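PDB 3PRL: NADP-dependent glyceraldehyde-3-phosphate dehydrogenase, which probably catalyses the NADP-dependent, non-phosphorylating oxidation of glyceraldehyde 3-phosphate to 3-phosphoglycerate, as a member of the aldehyde dehydrogenase family. Local coordinates for residues E27-S32 with P187-S192; I43-Q48 with T216-V221; G92-H97 with S192-K197; I335-A340 with Q364-S369; N13-G18 with G210-V215. All coordinates share one frame; numbering follows the deposited sequence.

In the fold
Interactions 1, 2, 3 and 5 join N-terminal strands and helices to the Rossmann-like core of the cofactor-binding domain, whereas interaction 4 lies in the other lobe. Interactions 1 and 2 are neighbours, centres about 9 Å apart, with strands 28-32 and 39-44 paired in one sheet; interaction 5 brings in strand 10-16 of that sheet, about 14 Å from interaction 2. Interaction 3 shares Ser192 with interaction 1, about 11 Å away. NADP-binding residues fall within interaction 1 (Thr189) and interaction 2 (Gly219). Interaction 4, about 19 Å between centres from interaction 1, meets it through Gln190 CG and Ile335 CD1 (3.8 Å), and Ile335 lies beside Phe162, another cofactor-binding residue.

Interaction 1. Residues E27-S32 with P187-S192; sequences ERISIS and PATQGS
The amide of Gln190 is met from two sides of its plane: CG2 of Ile31 stands obliquely over one side, 3.5 Å from NE2, while the carbonyl O of Ser32 lies displaced to the other. The bond from Gln190 NE2 to Ser32 O is 3.0 Å long but weak, its N-H bent to 124°, and the same nitrogen has a stronger partner in the backbone O of Glu98. Gln190 gets there by a kink: CG is anti to the backbone N (chi1 -155°), and the turn at chi2 (62°) swings the amide toward the edge strand; the side chains of Ile31 and Gln190 run past one another, pointing opposite ways. The loop 187-192 follows strand 182-186 of the Rossmann-like domain and leads into helix 192-204, with Gly191 at the N-cap; Thr189 on it binds NADP in a structure of this protein. Strand 28-32, at the edge of the N-terminal sheet, lies along this loop. Ile31 CD1 presses tightly on the carbonyl O of Thr189, at 3.0 Å, and also reaches Ser192 CB at 4.2 Å. Cutting Ile31 back to alanine is likely to open a gap over the Thr189 carbonyl and leave the Gln190 amide with less to hold its rotation. Two residues back on the same side of the strand, Ile29 CG2 meets Thr189 CG2 at 4.3 Å. Within the loop, Ser192 OG donates to Ala188 O at 2.6 Å from above the carbonyl plane, and Ser192 N bonds to Thr189 O, the same oxygen that Ile31 covers.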
# COMPACT_ATOMS: atom_id res chain seq x y z
N GLU D 27 -19.09 47.54 5.07
CA GLU D 27 -17.88 47.93 4.35
C GLU D 27 -17.43 46.93 3.28
O GLU D 27 -17.60 45.71 3.43
CB GLU D 27 -16.72 48.30 5.30
CG GLU D 27 -16.80 47.73 6.70
CD GLU D 27 -16.46 48.75 7.77
OE1 GLU D 27 -16.22 48.35 8.94
OE2 GLU D 27 -16.43 49.97 7.46
N ARG D 28 -16.89 47.48 2.20
CA ARG D 28 -16.33 46.71 1.10
C ARG D 28 -14.88 47.10 0.81
O ARG D 28 -14.38 48.11 1.30
CB ARG D 28 -17.18 46.88 -0.16
CG ARG D 28 -18.58 46.31 -0.05
CD ARG D 28 -19.25 46.23 -1.39
NE ARG D 28 -20.25 45.17 -1.40
CZ ARG D 28 -20.02 43.91 -1.74
NH1 ARG D 28 -21.01 43.03 -1.69
NH2 ARG D 28 -18.80 43.53 -2.11
N ILE D 29 -14.22 46.26 0.01
CA ILE D 29 -12.88 46.54 -0.50
C ILE D 29 -12.92 46.40 -2.02
O ILE D 29 -13.24 45.32 -2.54
CB ILE D 29 -11.81 45.56 0.06
CG1 ILE D 29 -11.87 45.50 1.58
CG2 ILE D 29 -10.40 45.94 -0.43
CD1 ILE D 29 -11.13 44.31 2.19
N SER D 30 -12.60 47.49 -2.71
CA SER D 30 -12.65 47.55 -4.17
C SER D 30 -11.46 46.83 -4.76
O SER D 30 -10.35 46.91 -4.21
CB SER D 30 -12.63 49.00 -4.66
OG SER D 30 -13.67 49.77 -4.07
N ILE D 31 -11.69 46.16 -5.88
CA ILE D 31 -10.64 45.41 -6.56
C ILE D 31 -10.43 45.97 -7.95
O ILE D 31 -11.39 46.33 -8.63
CB ILE D 31 -10.96 43.88 -6.60
CG1 ILE D 31 -10.80 43.27 -5.20
CG2 ILE D 31 -10.07 43.16 -7.63
CD1 ILE D 31 -10.99 41.76 -5.15
N SER D 32 -9.17 46.05 -8.37
CA SER D 32 -8.84 46.63 -9.67
C SER D 32 -7.97 45.72 -10.55
O SER D 32 -7.13 44.95 -10.05
CB SER D 32 -8.16 47.98 -9.47
OG SER D 32 -9.09 48.94 -9.01
N PRO D 187 -9.53 33.76 0.44
CA PRO D 187 -8.70 34.03 -0.74
C PRO D 187 -7.74 35.19 -0.52
O PRO D 187 -7.99 36.01 0.34
CB PRO D 187 -9.72 34.45 -1.82
CG PRO D 187 -10.93 34.86 -1.08
CD PRO D 187 -10.96 34.07 0.19
N ALA D 188 -6.65 35.26 -1.28
CA ALA D 188 -5.91 36.52 -1.35
C ALA D 188 -6.91 37.58 -1.82
O ALA D 188 -7.78 37.30 -2.67
CB ALA D 188 -4.77 36.40 -2.32
N THR D 189 -6.81 38.78 -1.28
CA THR D 189 -7.76 39.84 -1.63
C THR D 189 -7.70 40.15 -3.13
O THR D 189 -8.74 40.29 -3.80
CB THR D 189 -7.59 41.11 -0.75
OG1 THR D 189 -8.10 40.84 0.56
CG2 THR D 189 -8.37 42.32 -1.35
N GLN D 190 -6.48 40.24 -3.66
CA GLN D 190 -6.32 40.26 -5.10
C GLN D 190 -6.43 38.80 -5.55
O GLN D 190 -5.49 38.01 -5.40
CB GLN D 190 -4.98 40.89 -5.50
CG GLN D 190 -4.97 41.49 -6.92
CD GLN D 190 -5.97 42.62 -7.09
OE1 GLN D 190 -6.08 43.50 -6.24
NE2 GLN D 190 -6.70 42.62 -8.22
N GLY D 191 -7.61 38.44 -6.07
CA GLY D 191 -7.95 37.05 -6.39
C GLY D 191 -9.25 36.63 -5.72
O GLY D 191 -9.85 35.60 -6.07
N SER D 192 -9.70 37.41 -4.75
CA SER D 192 -10.95 37.13 -4.07
C SER D 192 -12.19 37.04 -5.00
O SER D 192 -13.09 36.24 -4.73
CB SER D 192 -11.19 38.15 -2.96
OG SER D 192 -10.22 37.99 -1.93

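Interaction 2. Residues I43-Q48 with T216-V221; sequences IPALSQ and TGRGSV
The loop that leaves strand 212-214 of the Rossmann-like nucleotide-binding domain is tied here to the end of strand 39-44 in the N-terminal sheet, with Thr216 fastened to Pro44 and Leu46. This loop carries Gly219, which binds NADP in a structure of this protein. Thr216 uses both its hydroxyl and its backbone. OG1 donates to Pro44 O at 2.7 Å, in the carbonyl plane; it occupies the position between the backbone N and carbonyl carbon (chi1 55°), which turns it toward the strand. The carbonyl O of Thr216 then accepts from Leu46 N at 3.0 Å, in a bond bent to 140° at the hydrogen. Together the two bonds bracket Ala45, whose CA lies 3.9 Å from Gly217 CA, a close backbone approach with only hydrogens on the glycine side. Thr216 N is buried by the contact and has no partner in the model.

The apolar flank is supplied by Ile43, whose CD1 comes to Thr216 CB at 3.8 Å, the two side chains crossing obliquely; Ile43 also packs on helix 192-204. Pro44 CD lies alongside the hydroxyl. Farther along, Val221 CG1 approaches the carbonyl O of Leu46, and the side chain of Leu46 itself folds round the other acceptor, with CB 3.0 Å from Thr216 O.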
# COMPACT_ATOMS: atom_id res chain seq x y z
N ILE D 43 -15.19 43.34 -2.68
CA ILE D 43 -15.48 42.25 -1.75
C ILE D 43 -15.83 42.84 -0.38
O ILE D 43 -15.41 43.96 -0.07
CB ILE D 43 -14.31 41.24 -1.62
CG1 ILE D 43 -13.06 41.93 -1.06
CG2 ILE D 43 -14.05 40.56 -2.96
CD1 ILE D 43 -11.98 40.97 -0.64
N PRO D 44 -16.61 42.10 0.43
CA PRO D 44 -16.92 42.61 1.77
C PRO D 44 -15.71 42.49 2.70
O PRO D 44 -15.03 41.46 2.71
CB PRO D 44 -18.05 41.69 2.25
CG PRO D 44 -18.48 40.90 1.03
CD PRO D 44 -17.27 40.81 0.18
N ALA D 45 -15.43 43.55 3.46
CA ALA D 45 -14.43 43.50 4.52
C ALA D 45 -15.10 43.08 5.81
O ALA D 45 -15.89 43.83 6.38
CB ALA D 45 -13.75 44.86 4.68
N LEU D 46 -14.80 41.86 6.26
CA LEU D 46 -15.52 41.24 7.38
C LEU D 46 -14.93 41.59 8.73
O LEU D 46 -13.76 41.97 8.83
CB LEU D 46 -15.60 39.71 7.23
CG LEU D 46 -16.62 39.09 6.25
CD1 LEU D 46 -16.60 37.56 6.36
CD2 LEU D 46 -18.04 39.63 6.47
N SER D 47 -15.77 41.45 9.76
CA SER D 47 -15.43 41.76 11.15
C SER D 47 -15.04 40.50 11.94
O SER D 47 -15.13 39.39 11.43
CB SER D 47 -16.62 42.46 11.84
OG SER D 47 -17.77 41.63 11.86
N GLN D 48 -14.61 40.70 13.19
CA GLN D 48 -14.22 39.58 14.07
C GLN D 48 -15.37 38.61 14.36
O GLN D 48 -15.14 37.40 14.46
CB GLN D 48 -13.57 40.10 15.36
CG GLN D 48 -12.07 40.42 15.22
CD GLN D 48 -11.45 41.04 16.46
OE1 GLN D 48 -11.89 42.09 16.94
NE2 GLN D 48 -10.42 40.39 16.98
N THR D 216 -13.75 37.01 3.75
CA THR D 216 -12.97 38.04 3.12
C THR D 216 -12.82 39.22 4.07
O THR D 216 -13.68 39.47 4.91
CB THR D 216 -13.56 38.50 1.76
OG1 THR D 216 -14.92 38.91 1.95
CG2 THR D 216 -13.49 37.38 0.72
N GLY D 217 -11.73 39.94 3.92
CA GLY D 217 -11.43 41.02 4.83
C GLY D 217 -10.02 41.47 4.58
O GLY D 217 -9.24 40.76 3.94
N ARG D 218 -9.72 42.66 5.08
CA ARG D 218 -8.44 43.31 4.84
C ARG D 218 -7.24 42.34 4.89
O ARG D 218 -6.65 42.01 3.86
CB ARG D 218 -8.28 44.51 5.78
CG ARG D 218 -9.53 45.41 5.80
CD ARG D 218 -9.17 46.88 5.70
NE ARG D 218 -8.33 47.16 4.54
CZ ARG D 218 -8.67 47.93 3.50
NH1 ARG D 218 -7.82 48.10 2.50
NH2 ARG D 218 -9.86 48.53 3.47
N GLY D 219 -6.91 41.85 6.09
CA GLY D 219 -5.77 40.96 6.25
C GLY D 219 -5.05 41.22 7.56
O GLY D 219 -3.91 40.79 7.75
N SER D 220 -5.72 41.96 8.44
CA SER D 220 -5.30 42.12 9.83
C SER D 220 -6.53 42.11 10.74
O SER D 220 -6.52 41.52 11.81
CB SER D 220 -4.48 43.38 10.03
OG SER D 220 -3.10 43.10 9.84
N VAL D 221 -7.59 42.78 10.29
CA VAL D 221 -8.89 42.73 10.95
C VAL D 221 -9.35 41.26 11.06
O VAL D 221 -10.17 40.92 11.92
CB VAL D 221 -9.93 43.56 10.18
CG1 VAL D 221 -11.07 43.98 11.10
CG2 VAL D 221 -9.28 44.78 9.55

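Interaction 3. Residues G92-H97 with S192-K197; sequences GELIMH and SLSGIK
Leu94 sends CG out anti to its own backbone nitrogen (chi1 -160°), which carries CD2 across to the backbone carbonyl and CB of Leu193 and to the side chain of Lys197. These are two helices packed nearly antiparallel: the short axes of 92-97 and 192-197 come within 9.0 Å at 166°. Helix 192-204 follows the cofactor-binding loop of the Rossmann-like domain, and helix 88-98 covers one flank of its first turns.

Leu94 CD2 sits above the carbonyl of Leu193, 3.4 Å from its O, and also touches Leu193 CB at 3.9 Å. Lys197, one turn on, also touches this methyl, its CG 3.6 Å away. Its chain then bends at chi2 and leads the ammonium group away from helix 92-97, where NZ makes a long, weak ion pair with Glu200. Apolar contact thus uses the aliphatic root of the lysine.

Ser194 is the nearest backbone neighbour of Ile95. No hydrogen bond crosses between the two segments: the serine hydroxyl instead bonds to OE1 of Glu98, whose OE2 accepts from Leu193 N. This carboxylate near the start of helix 192-204 is probably favourable to the helix dipole. Ile95 also packs against helix 103-124, so its side chain is shared between that helix and Ser194 of helix 192-204. Toward the serine, Ile95 CG1 comes to 3.4 Å from Ser194 OG and 3.7 Å from Ser194 CB.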
# COMPACT_ATOMS: atom_id res chain seq x y z
N GLY D 92 -12.40 32.08 -16.23
CA GLY D 92 -11.12 32.38 -16.87
C GLY D 92 -10.90 33.86 -17.14
O GLY D 92 -9.86 34.40 -16.77
N GLU D 93 -11.88 34.53 -17.75
CA GLU D 93 -11.79 35.98 -18.01
C GLU D 93 -11.59 36.81 -16.75
O GLU D 93 -10.84 37.80 -16.77
CB GLU D 93 -13.00 36.50 -18.83
CG GLU D 93 -14.41 36.36 -18.20
CD GLU D 93 -14.78 37.47 -17.19
OE1 GLU D 93 -15.85 37.35 -16.54
OE2 GLU D 93 -14.03 38.45 -17.05
N LEU D 94 -12.26 36.43 -15.66
CA LEU D 94 -12.13 37.14 -14.39
C LEU D 94 -10.70 37.02 -13.89
O LEU D 94 -10.07 38.01 -13.51
CB LEU D 94 -13.13 36.61 -13.35
CG LEU D 94 -13.46 37.51 -12.16
CD1 LEU D 94 -14.29 38.71 -12.56
CD2 LEU D 94 -14.21 36.72 -11.11
N ILE D 95 -10.18 35.80 -13.92
CA ILE D 95 -8.77 35.58 -13.57
C ILE D 95 -7.80 36.47 -14.38
O ILE D 95 -6.98 37.17 -13.79
CB ILE D 95 -8.35 34.10 -13.66
CG1 ILE D 95 -9.22 33.24 -12.73
CG2 ILE D 95 -6.87 33.98 -13.31
CD1 ILE D 95 -9.07 31.73 -12.96
N MET D 96 -7.89 36.45 -15.72
CA MET D 96 -6.93 37.25 -16.51
C MET D 96 -6.94 38.74 -16.12
O MET D 96 -5.88 39.33 -15.99
CB MET D 96 -7.00 37.05 -18.04
CG MET D 96 -8.34 37.15 -18.67
SD MET D 96 -8.38 37.98 -20.28
CE MET D 96 -10.01 38.70 -20.13
N HIS D 97 -8.13 39.30 -15.88
CA HIS D 97 -8.22 40.70 -15.46
C HIS D 97 -7.67 40.91 -14.04
O HIS D 97 -6.79 41.75 -13.84
CB HIS D 97 -9.66 41.24 -15.54
CG HIS D 97 -10.14 41.54 -16.93
ND1 HIS D 97 -11.29 41.00 -17.45
CD2 HIS D 97 -9.63 42.35 -17.89
CE1 HIS D 97 -11.47 41.45 -18.68
NE2 HIS D 97 -10.47 42.27 -18.97
N SER D 192 -9.70 37.41 -4.75
CA SER D 192 -10.95 37.13 -4.07
C SER D 192 -12.19 37.04 -5.00
O SER D 192 -13.09 36.24 -4.73
CB SER D 192 -11.19 38.15 -2.96
OG SER D 192 -10.22 37.99 -1.93
N LEU D 193 -12.25 37.85 -6.06
CA LEU D 193 -13.39 37.74 -6.99
C LEU D 193 -13.42 36.40 -7.74
O LEU D 193 -14.49 35.79 -7.88
CB LEU D 193 -13.47 38.88 -8.01
CG LEU D 193 -13.39 40.35 -7.61
CD1 LEU D 193 -13.20 41.16 -8.88
CD2 LEU D 193 -14.64 40.82 -6.85
N SER D 194 -12.26 35.99 -8.25
CA SER D 194 -12.13 34.71 -8.94
C SER D 194 -12.45 33.54 -8.01
O SER D 194 -13.21 32.66 -8.36
CB SER D 194 -10.76 34.54 -9.60
OG SER D 194 -10.53 35.52 -10.60
N GLY D 195 -11.87 33.56 -6.80
CA GLY D 195 -12.23 32.57 -5.78
C GLY D 195 -13.71 32.57 -5.39
O GLY D 195 -14.27 31.52 -5.10
N ILE D 196 -14.36 33.74 -5.37
CA ILE D 196 -15.78 33.77 -5.03
C ILE D 196 -16.57 33.07 -6.14
O ILE D 196 -17.38 32.18 -5.86
CB ILE D 196 -16.32 35.19 -4.68
CG1 ILE D 196 -15.68 35.73 -3.38
CG2 ILE D 196 -17.81 35.17 -4.48
CD1 ILE D 196 -15.85 37.27 -3.20
N LYS D 197 -16.29 33.43 -7.39
CA LYS D 197 -16.89 32.77 -8.56
C LYS D 197 -16.64 31.27 -8.56
O LYS D 197 -17.51 30.49 -8.91
CB LYS D 197 -16.42 33.38 -9.89
CG LYS D 197 -17.07 34.70 -10.25
CD LYS D 197 -18.53 34.52 -10.62
CE LYS D 197 -19.24 35.86 -10.77
NZ LYS D 197 -20.71 35.65 -10.77

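Interaction 4. Residues I335-A340 with Q364-S369; sequences IDEKSA and QGNLLS
Ala340 and Leu368 provide the apolar part of this contact, in which the first turn of helix 337-352 rests on the tight beta hairpin joining strands 363-364 and 367-374 in the catalytic lobe. Ala340 CB points toward the hairpin and meets Leu368 CD1 at 3.8 Å. The same methyl lies 3.9 Å from the carbonyl O of Gly365, an oxygen that accepts its hydrogen bond from Arg363 NE. Ile335, just before the helix, packs on Phe162, a residue that binds NADP in a structure of this protein.

Polar groups gather round Asn366 at the hairpin tip. Its side chain lies beside the helix start, and the carboxylate of Glu337 comes to it aslant, the two planes 57° apart. Glu337 reaches back toward the tip because its chain bends at chi2 (-86°), although its CB points away. The backbone of Asn366 is hydrogen-bonded to Val334, just before the helix, which fixes the tip beside it.

The remaining bonds shape each partner. The hairpin turns through a type II' turn, with Gly365 at the position that takes positive phi, and Gln364 N donates to Leu367 O at 2.9 Å. Asp336 is the N-cap: its OD1 accepts from Ser339 N at 3.2 Å, with the nitrogen coming in from above the carboxylate plane, 50° out of it.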
# COMPACT_ATOMS: atom_id res chain seq x y z
N ILE D 335 1.83 42.08 -10.37
CA ILE D 335 0.63 42.26 -9.56
C ILE D 335 0.36 43.70 -9.07
O ILE D 335 -0.78 44.16 -9.13
CB ILE D 335 0.61 41.25 -8.38
CG1 ILE D 335 -0.81 41.05 -7.82
CG2 ILE D 335 1.62 41.64 -7.32
CD1 ILE D 335 -1.83 40.56 -8.84
N ASP D 336 1.38 44.39 -8.57
CA ASP D 336 1.19 45.77 -8.07
C ASP D 336 2.45 46.66 -8.13
O ASP D 336 3.52 46.21 -8.57
CB ASP D 336 0.49 45.77 -6.68
CG ASP D 336 1.35 45.19 -5.55
OD1 ASP D 336 2.40 44.55 -5.80
OD2 ASP D 336 0.95 45.37 -4.38
N GLU D 337 2.29 47.92 -7.69
CA GLU D 337 3.37 48.94 -7.61
C GLU D 337 4.54 48.49 -6.76
O GLU D 337 5.70 48.58 -7.18
CB GLU D 337 2.89 50.25 -6.95
CG GLU D 337 1.41 50.58 -7.01
CD GLU D 337 1.05 51.30 -8.27
OE1 GLU D 337 0.96 52.56 -8.24
OE2 GLU D 337 0.86 50.62 -9.30
N LYS D 338 4.20 48.07 -5.54
CA LYS D 338 5.16 47.57 -4.56
C LYS D 338 6.09 46.55 -5.19
O LYS D 338 7.32 46.68 -5.11
CB LYS D 338 4.40 46.92 -3.39
CG LYS D 338 4.95 47.19 -1.98
CD LYS D 338 6.41 46.77 -1.79
CE LYS D 338 6.95 47.18 -0.41
NZ LYS D 338 6.72 46.15 0.67
N SER D 339 5.49 45.54 -5.82
CA SER D 339 6.22 44.40 -6.37
C SER D 339 7.19 44.83 -7.46
O SER D 339 8.37 44.47 -7.42
CB SER D 339 5.25 43.33 -6.88
OG SER D 339 5.85 42.54 -7.88
N ALA D 340 6.70 45.64 -8.41
CA ALA D 340 7.54 46.19 -9.47
C ALA D 340 8.69 47.05 -8.92
O ALA D 340 9.84 46.90 -9.35
CB ALA D 340 6.68 46.98 -10.47
N GLN D 364 7.56 50.14 -17.80
CA GLN D 364 6.65 51.28 -17.81
C GLN D 364 5.51 51.06 -16.82
O GLN D 364 4.46 50.53 -17.18
CB GLN D 364 6.12 51.55 -19.22
CG GLN D 364 7.04 51.06 -20.34
CD GLN D 364 7.29 52.10 -21.42
OE1 GLN D 364 6.78 53.22 -21.35
NE2 GLN D 364 8.09 51.73 -22.42
N GLY D 365 5.74 51.47 -15.57
CA GLY D 365 4.76 51.32 -14.49
C GLY D 365 4.73 49.91 -13.90
O GLY D 365 5.66 49.50 -13.20
N ASN D 366 3.64 49.19 -14.18
CA ASN D 366 3.46 47.79 -13.79
C ASN D 366 4.16 46.81 -14.73
O ASN D 366 4.60 45.73 -14.30
CB ASN D 366 1.97 47.44 -13.82
CG ASN D 366 1.27 47.70 -12.50
OD1 ASN D 366 0.41 46.91 -12.08
ND2 ASN D 366 1.62 48.81 -11.84
N LEU D 367 4.22 47.16 -16.01
CA LEU D 367 4.73 46.27 -17.05
C LEU D 367 6.26 46.30 -17.09
O LEU D 367 6.87 47.35 -17.29
CB LEU D 367 4.13 46.67 -18.41
CG LEU D 367 4.28 45.80 -19.67
CD1 LEU D 367 3.60 44.45 -19.51
CD2 LEU D 367 3.72 46.56 -20.90
N LEU D 368 6.88 45.14 -16.87
CA LEU D 368 8.33 45.00 -16.95
C LEU D 368 8.75 44.10 -18.09
O LEU D 368 8.21 43.01 -18.26
CB LEU D 368 8.89 44.44 -15.65
CG LEU D 368 9.40 45.44 -14.62
CD1 LEU D 368 8.26 45.96 -13.76
CD2 LEU D 368 10.46 44.76 -13.76
N SER D 369 9.72 44.58 -18.87
CA SER D 369 10.37 43.77 -19.90
C SER D 369 11.02 42.56 -19.26
O SER D 369 11.51 42.65 -18.13
CB SER D 369 11.44 44.59 -20.64
OG SER D 369 10.87 45.36 -21.68

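Interaction 5. Residues N13-G18 with G210-V215; sequences NILRNG and GIIQVV
Strand segments 14-16 and 212-214 approach to 4.8 Å at 137° between their directions, a splayed antiparallel crossing in which Val214 N donates to Leu15 O (2.9 Å). Beyond it, Gln213 grips Asn17 twice. Its OE1 accepts from Asn17 N at 2.7 Å on a lone pair, and its NE2 donates to Asn17 OD1, also at 2.7 Å, from above that amide's plane. The bend at chi2 (-81°) turns the amide toward Asn17, and the two amide planes stand 42° apart. A leucine in place of Gln213 would probably leave Asn17 N and OD1 without their mates and the Asn17 amide free to turn. At the Gly18 and Gly210 end a water accepts from both backbone nitrogens and donates to Ile212 O.

Apolar contact lies around Leu15 and Ile14. Leu15 CD2 meets Ile212 CG2 at 3.6 Å, the side chains at about a right angle, and Leu15 CB touches Val214 CG2 at 4.0 Å. Ile14 lies over the carbonyl O of Val214, which has no hydrogen-bond partner in the model.

Strand 212-214 pairs in parallel with strand 182-186 in the Rossmann-like sheet, strand 10-16 runs beside 19-21 and 39-44, and helix 48-65 packs on Arg16, Ile211 and Val215.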
# COMPACT_ATOMS: atom_id res chain seq x y z
N ASN D 13 -20.67 39.07 -3.06
CA ASN D 13 -21.02 38.71 -1.70
C ASN D 13 -20.23 37.47 -1.23
O ASN D 13 -19.62 36.75 -2.04
CB ASN D 13 -22.53 38.52 -1.57
CG ASN D 13 -23.28 39.83 -1.25
OD1 ASN D 13 -22.74 40.94 -1.37
ND2 ASN D 13 -24.54 39.69 -0.83
N ILE D 14 -20.22 37.26 0.08
CA ILE D 14 -19.56 36.10 0.69
C ILE D 14 -20.58 35.06 1.11
O ILE D 14 -21.73 35.40 1.37
CB ILE D 14 -18.65 36.49 1.91
CG1 ILE D 14 -19.45 37.11 3.07
CG2 ILE D 14 -17.50 37.40 1.47
CD1 ILE D 14 -19.78 36.14 4.20
N LEU D 15 -20.13 33.81 1.17
CA LEU D 15 -20.95 32.70 1.61
C LEU D 15 -20.75 32.40 3.08
O LEU D 15 -19.63 32.12 3.52
CB LEU D 15 -20.62 31.44 0.79
CG LEU D 15 -21.41 30.16 1.07
CD1 LEU D 15 -22.88 30.29 0.67
CD2 LEU D 15 -20.77 29.01 0.33
N ARG D 16 -21.84 32.45 3.82
CA ARG D 16 -21.93 31.93 5.17
C ARG D 16 -23.22 31.12 5.30
O ARG D 16 -24.29 31.59 4.92
CB ARG D 16 -21.91 33.07 6.19
CG ARG D 16 -21.88 32.56 7.63
CD ARG D 16 -21.92 33.68 8.67
NE ARG D 16 -23.12 34.50 8.52
CZ ARG D 16 -23.13 35.76 8.10
NH1 ARG D 16 -24.28 36.41 8.00
NH2 ARG D 16 -21.99 36.36 7.79
N ASN D 17 -23.11 29.90 5.82
CA ASN D 17 -24.26 29.04 6.14
C ASN D 17 -25.29 28.83 5.01
O ASN D 17 -26.49 28.75 5.26
CB ASN D 17 -24.94 29.53 7.43
CG ASN D 17 -24.01 29.53 8.63
OD1 ASN D 17 -23.04 28.77 8.68
ND2 ASN D 17 -24.31 30.37 9.62
N GLY D 18 -24.80 28.76 3.78
CA GLY D 18 -25.66 28.50 2.62
C GLY D 18 -26.18 29.74 1.91
O GLY D 18 -26.51 29.69 0.72
N GLY D 210 -22.92 25.57 5.17
CA GLY D 210 -21.83 25.56 6.15
C GLY D 210 -20.53 24.86 5.76
O GLY D 210 -19.45 25.27 6.20
N ILE D 211 -20.62 23.81 4.95
CA ILE D 211 -19.45 23.00 4.53
C ILE D 211 -18.31 23.84 3.96
O ILE D 211 -17.13 23.56 4.20
CB ILE D 211 -19.85 21.94 3.48
CG1 ILE D 211 -21.04 21.13 3.96
CG2 ILE D 211 -18.67 21.02 3.14
CD1 ILE D 211 -20.91 20.64 5.38
N ILE D 212 -18.70 24.85 3.18
CA ILE D 212 -17.82 25.89 2.67
C ILE D 212 -18.32 27.26 3.13
O ILE D 212 -19.48 27.63 2.90
CB ILE D 212 -17.70 25.82 1.11
CG1 ILE D 212 -16.78 26.93 0.55
CG2 ILE D 212 -19.08 25.84 0.43
CD1 ILE D 212 -15.29 26.70 0.82
N GLN D 213 -17.44 27.99 3.81
CA GLN D 213 -17.66 29.39 4.17
C GLN D 213 -16.54 30.22 3.55
O GLN D 213 -15.38 29.80 3.53
CB GLN D 213 -17.65 29.56 5.70
CG GLN D 213 -18.44 28.48 6.45
CD GLN D 213 -19.93 28.74 6.49
OE1 GLN D 213 -20.57 28.98 5.45
NE2 GLN D 213 -20.50 28.71 7.69
N VAL D 214 -16.90 31.39 3.00
CA VAL D 214 -15.89 32.31 2.45
C VAL D 214 -15.69 33.48 3.40
O VAL D 214 -16.64 34.16 3.76
CB VAL D 214 -16.26 32.85 1.04
CG1 VAL D 214 -15.10 33.68 0.45
CG2 VAL D 214 -16.66 31.72 0.10
N VAL D 215 -14.46 33.68 3.84
CA VAL D 215 -14.15 34.81 4.68
C VAL D 215 -13.29 35.77 3.89
O VAL D 215 -12.25 35.39 3.38
CB VAL D 215 -13.50 34.42 6.04
CG1 VAL D 215 -14.54 33.74 6.94
CG2 VAL D 215 -12.27 33.50 5.83
O HOH W 1 -21.91 27.52 3.47